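PDB 1H64: putative snRNP Sm-like protein from Pyrococcus abyssi, which forms a seven-membered ring of the Sm fold and probably binds RNA, as other members of the snRNP Sm family do. Local coordinates for residues D7-S12 and G29-Y34; F25-R30 and A45-D50. One frame throughout, in Å; residues are numbered along the deposited sequence.

Contact 1 (D7-S12 and G29-Y34)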
# COMPACT_ATOMS: atom_id res chain seq x y z
N ASP C 7 19.69 -13.87 -7.78
CA ASP C 7 20.84 -14.79 -7.85
C ASP C 7 21.19 -15.27 -6.44
O ASP C 7 21.44 -16.45 -6.21
CB ASP C 7 22.08 -14.10 -8.43
CG ASP C 7 21.87 -13.60 -9.84
OD1 ASP C 7 21.24 -14.32 -10.64
OD2 ASP C 7 22.38 -12.50 -10.16
N VAL C 8 21.22 -14.32 -5.51
CA VAL C 8 21.55 -14.61 -4.11
C VAL C 8 20.55 -15.60 -3.53
O VAL C 8 20.93 -16.59 -2.90
CB VAL C 8 21.53 -13.30 -3.27
CG1 VAL C 8 21.64 -13.64 -1.79
CG2 VAL C 8 22.65 -12.39 -3.69
N ILE C 9 19.26 -15.32 -3.73
CA ILE C 9 18.22 -16.20 -3.23
C ILE C 9 18.38 -17.60 -3.83
O ILE C 9 18.27 -18.62 -3.12
CB ILE C 9 16.83 -15.63 -3.57
CG1 ILE C 9 16.62 -14.31 -2.83
CG2 ILE C 9 15.73 -16.62 -3.22
CD1 ILE C 9 16.80 -14.40 -1.33
N HIS C 10 18.67 -17.66 -5.13
CA HIS C 10 18.84 -18.94 -5.81
C HIS C 10 20.00 -19.75 -5.25
O HIS C 10 19.92 -20.98 -5.14
CB HIS C 10 19.08 -18.75 -7.32
CG HIS C 10 19.20 -20.04 -8.06
ND1 HIS C 10 18.12 -20.84 -8.33
CD2 HIS C 10 20.29 -20.71 -8.51
CE1 HIS C 10 18.53 -21.95 -8.91
NE2 HIS C 10 19.84 -21.90 -9.03
N ARG C 11 21.09 -19.06 -4.93
CA ARG C 11 22.29 -19.71 -4.38
C ARG C 11 22.06 -20.23 -2.96
O ARG C 11 22.84 -21.04 -2.46
CB ARG C 11 23.45 -18.72 -4.32
CG ARG C 11 23.82 -18.03 -5.61
CD ARG C 11 24.96 -17.04 -5.36
NE ARG C 11 25.35 -16.31 -6.56
CZ ARG C 11 25.83 -16.87 -7.66
NH1 ARG C 11 25.98 -18.18 -7.73
NH2 ARG C 11 26.16 -16.11 -8.70
N SER C 12 21.00 -19.75 -2.31
CA SER C 12 20.73 -20.15 -0.93
C SER C 12 19.77 -21.32 -0.79
O SER C 12 19.35 -21.65 0.32
CB SER C 12 20.18 -18.95 -0.14
OG SER C 12 21.08 -17.86 -0.16
N GLY C 29 14.96 -20.52 8.78
CA GLY C 29 14.70 -21.87 8.34
C GLY C 29 15.54 -22.21 7.13
O GLY C 29 16.38 -21.42 6.71
N ARG C 30 15.34 -23.40 6.59
CA ARG C 30 16.10 -23.82 5.43
C ARG C 30 15.31 -23.41 4.18
O ARG C 30 14.15 -23.77 4.02
CB ARG C 30 16.30 -25.34 5.45
CG ARG C 30 17.20 -25.87 4.33
CD ARG C 30 17.53 -27.34 4.53
NE ARG C 30 16.34 -28.12 4.87
CZ ARG C 30 15.60 -28.80 4.00
NH1 ARG C 30 15.93 -28.81 2.72
NH2 ARG C 30 14.53 -29.45 4.42
N LEU C 31 15.94 -22.65 3.30
CA LEU C 31 15.25 -22.22 2.07
C LEU C 31 15.05 -23.37 1.08
O LEU C 31 16.01 -23.97 0.63
CB LEU C 31 16.05 -21.11 1.38
CG LEU C 31 15.41 -20.47 0.14
CD1 LEU C 31 14.17 -19.64 0.54
CD2 LEU C 31 16.44 -19.57 -0.54
N ILE C 32 13.80 -23.69 0.74
CA ILE C 32 13.58 -24.77 -0.22
C ILE C 32 12.90 -24.36 -1.53
O ILE C 32 12.81 -25.15 -2.46
CB ILE C 32 12.77 -25.93 0.42
CG1 ILE C 32 11.47 -25.43 1.03
CG2 ILE C 32 13.62 -26.62 1.49
CD1 ILE C 32 10.60 -26.54 1.64
N GLY C 33 12.42 -23.11 -1.61
CA GLY C 33 11.77 -22.67 -2.83
C GLY C 33 11.55 -21.17 -2.80
O GLY C 33 11.68 -20.53 -1.75
N TYR C 34 11.24 -20.59 -3.96
CA TYR C 34 11.02 -19.15 -4.04
C TYR C 34 10.44 -18.85 -5.42
O TYR C 34 10.40 -19.72 -6.28
CB TYR C 34 12.34 -18.40 -3.87
CG TYR C 34 13.32 -18.59 -5.02
CD1 TYR C 34 13.34 -17.70 -6.11
CD2 TYR C 34 14.21 -19.67 -5.04
CE1 TYR C 34 14.21 -17.89 -7.18
CE2 TYR C 34 15.08 -19.86 -6.11
CZ TYR C 34 15.08 -18.97 -7.18
OH TYR C 34 15.93 -19.16 -8.24
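Ile9 and Tyr34 meet where the last turn of helix 5-11 packs over the later half of strand 25-34, the axes of the short segments 7-11 and 29-34 running at 138° to each other and approaching to 9.3 Å. Ile9, a branched apolar residue suited to a buried helix face, lays its CG2 methyl over one face of the Tyr34 ring, 3.9 Å from the ring centroid, a CH-pi contact displaced toward the CG side of the ring. The same methyl lies 4.0 Å from Leu31 CD2, so a single branch joins both strand residues. With CG set between its backbone N and carbonyl carbon (chi1 68°), Tyr34 reaches past Ile9 to the next helix residue. There its OH lies near the plane of the imidazole, and a hydrogen bond of 2.8 Å, bent at 140°, joins Tyr34 OH to His10 ND1; either atom could be the donor. A phenylalanine in place of Tyr34 would probably keep the face for Ile9 but leave His10 ND1 without this partner and the imidazole freer to turn. At the helix end, Leu31 CD2 packs 3.8 Å from Ser12 CB, a close passage that the small serine side chain suits. Val17, Val40 and Leu42 also touch Leu31, while Ile70 meets Ile9. A short N-terminal helix packed against a strongly bent antiparallel sheet is characteristic of the Sm fold.

Contact 2 (F25-R30 and A45-D50)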
# COMPACT_ATOMS: atom_id res chain seq x y z
N PHE C 25 10.53 -8.50 13.56
CA PHE C 25 9.95 -9.82 13.67
C PHE C 25 10.64 -10.66 12.58
O PHE C 25 10.85 -10.16 11.47
CB PHE C 25 8.46 -9.64 13.39
CG PHE C 25 7.65 -10.87 13.51
CD1 PHE C 25 7.53 -11.53 14.72
CD2 PHE C 25 6.92 -11.33 12.42
CE1 PHE C 25 6.69 -12.62 14.84
CE2 PHE C 25 6.08 -12.41 12.52
CZ PHE C 25 5.96 -13.06 13.73
N GLU C 26 10.99 -11.91 12.85
CA GLU C 26 11.66 -12.70 11.82
C GLU C 26 11.43 -14.20 11.76
O GLU C 26 10.89 -14.80 12.69
CB GLU C 26 13.17 -12.42 11.85
CG GLU C 26 13.79 -12.30 13.23
CD GLU C 26 15.22 -11.79 13.19
OE1 GLU C 26 15.44 -10.66 12.68
OE2 GLU C 26 16.14 -12.49 13.66
N PHE C 27 11.81 -14.79 10.64
CA PHE C 27 11.70 -16.22 10.45
C PHE C 27 13.08 -16.75 10.11
O PHE C 27 13.89 -16.04 9.50
CB PHE C 27 10.76 -16.58 9.30
CG PHE C 27 9.31 -16.40 9.60
CD1 PHE C 27 8.60 -15.35 9.02
CD2 PHE C 27 8.63 -17.30 10.41
CE1 PHE C 27 7.24 -15.20 9.24
CE2 PHE C 27 7.26 -17.16 10.64
CZ PHE C 27 6.56 -16.11 10.05
N ARG C 28 13.36 -17.98 10.54
CA ARG C 28 14.64 -18.61 10.23
C ARG C 28 14.31 -20.03 9.84
O ARG C 28 13.46 -20.67 10.46
CB ARG C 28 15.59 -18.58 11.43
CG ARG C 28 15.75 -17.20 12.05
CD ARG C 28 17.12 -17.00 12.67
NE ARG C 28 18.16 -16.87 11.65
CZ ARG C 28 19.41 -16.49 11.90
NH1 ARG C 28 19.79 -16.20 13.13
NH2 ARG C 28 20.29 -16.41 10.91
N GLY C 29 14.96 -20.52 8.78
CA GLY C 29 14.70 -21.87 8.34
C GLY C 29 15.54 -22.21 7.13
O GLY C 29 16.38 -21.42 6.71
N ARG C 30 15.34 -23.40 6.59
CA ARG C 30 16.10 -23.82 5.43
C ARG C 30 15.31 -23.41 4.18
O ARG C 30 14.15 -23.77 4.02
CB ARG C 30 16.30 -25.34 5.45
CG ARG C 30 17.20 -25.87 4.33
CD ARG C 30 17.53 -27.34 4.53
NE ARG C 30 16.34 -28.12 4.87
CZ ARG C 30 15.60 -28.80 4.00
NH1 ARG C 30 15.93 -28.81 2.72
NH2 ARG C 30 14.53 -29.45 4.42
N ALA C 45 11.07 -24.42 10.01
CA ALA C 45 11.12 -23.01 10.39
C ALA C 45 10.69 -22.67 11.80
O ALA C 45 9.95 -23.42 12.44
CB ALA C 45 10.28 -22.18 9.39
N GLU C 46 11.14 -21.50 12.24
CA GLU C 46 10.79 -20.96 13.54
C GLU C 46 10.56 -19.45 13.42
O GLU C 46 11.29 -18.75 12.71
CB GLU C 46 11.90 -21.26 14.56
CG GLU C 46 13.27 -20.72 14.20
CD GLU C 46 14.40 -21.63 14.69
OE1 GLU C 46 14.54 -22.75 14.16
OE2 GLU C 46 15.15 -21.21 15.59
N MET C 47 9.52 -18.97 14.09
CA MET C 47 9.23 -17.55 14.10
C MET C 47 9.95 -16.98 15.31
O MET C 47 9.81 -17.48 16.44
CB MET C 47 7.72 -17.32 14.21
CG MET C 47 7.35 -15.86 14.42
SD MET C 47 5.59 -15.70 14.76
CE MET C 47 4.90 -16.25 13.19
N ILE C 48 10.75 -15.95 15.08
CA ILE C 48 11.50 -15.32 16.15
C ILE C 48 10.94 -13.94 16.46
O ILE C 48 10.74 -13.13 15.56
CB ILE C 48 12.99 -15.19 15.78
CG1 ILE C 48 13.59 -16.58 15.55
CG2 ILE C 48 13.74 -14.43 16.86
CD1 ILE C 48 13.44 -17.52 16.73
N GLN C 49 10.68 -13.68 17.74
CA GLN C 49 10.15 -12.40 18.19
C GLN C 49 10.99 -11.87 19.34
O GLN C 49 11.06 -12.50 20.40
CB GLN C 49 8.71 -12.56 18.67
CG GLN C 49 8.09 -11.27 19.18
CD GLN C 49 7.05 -11.51 20.26
OE1 GLN C 49 6.37 -10.58 20.70
NE2 GLN C 49 6.91 -12.76 20.70
N ASP C 50 11.62 -10.72 19.14
CA ASP C 50 12.46 -10.13 20.17
C ASP C 50 13.51 -11.12 20.67
O ASP C 50 13.79 -11.19 21.86
CB ASP C 50 11.61 -9.65 21.35
CG ASP C 50 10.75 -8.44 21.00
OD1 ASP C 50 9.99 -8.51 20.01
OD2 ASP C 50 10.84 -7.42 21.72
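Ala45 begins the strand opposite Gly29, their CA atoms 4.3 Å apart; a methyl and a hydrogen suit so close a pass. Glu46 follows in a hydrogen-bonded antiparallel pair with Arg28: Glu46 N donates to Arg28 O at 3.0 Å, and Arg28 N returns a bond to Glu46 O. Their side chains touch near the root, Arg28 CB against Glu46 CG, but the charged ends stay apart. Met47, in a non-hydrogen-bonded pair with Phe27, turns to the other face. Its flexible thioether, CG anti to the backbone N (chi1 172°), runs beside Phe27, and Met47 CE lies 3.6 Å from Phe27 CZ. Its sulfur lies at the edge of the Phe25 ring, modelled too close for detail to be trusted; Leu68 and Ile20 of a neighbouring subunit pack on Phe25 and Met47 respectively. Ile48 pairs with Glu26 through two nearly straight bonds, Ile48 N to Glu26 O (2.7 Å) and Glu26 N to Ile48 O (3.0 Å), and Ile48 CB rests against Glu26 CG. Backbone bonding thus fixes the register; the face of Phe25, Phe27 and Met47 is apolar, packed within its chain and against a neighbouring subunit, while the other combines charged groups with aliphatic stems.

How the contacts relate
Contacts 1 and 2 draw on successive parts of one long strand, 25-34, sharing Gly29 and Arg30, yet their centres lie about 15 Å apart, on opposite sides of the chain's centre. In contact 1 the strand's later half receives the helix 7-11; in contact 2 its earlier half pairs edge to edge with 45-49. The bent strand therefore ties helix packing at one end to sheet pairing at the other. Val17, on strand 16-21, bonds through its backbone to the shared Gly29 and touches Leu31 and Ser12 of contact 1. Outside the chain, Val8 packs on Val61 of one neighbouring subunit in the heptamer, while Phe25 and Met47 meet another, which contact 1 also touches.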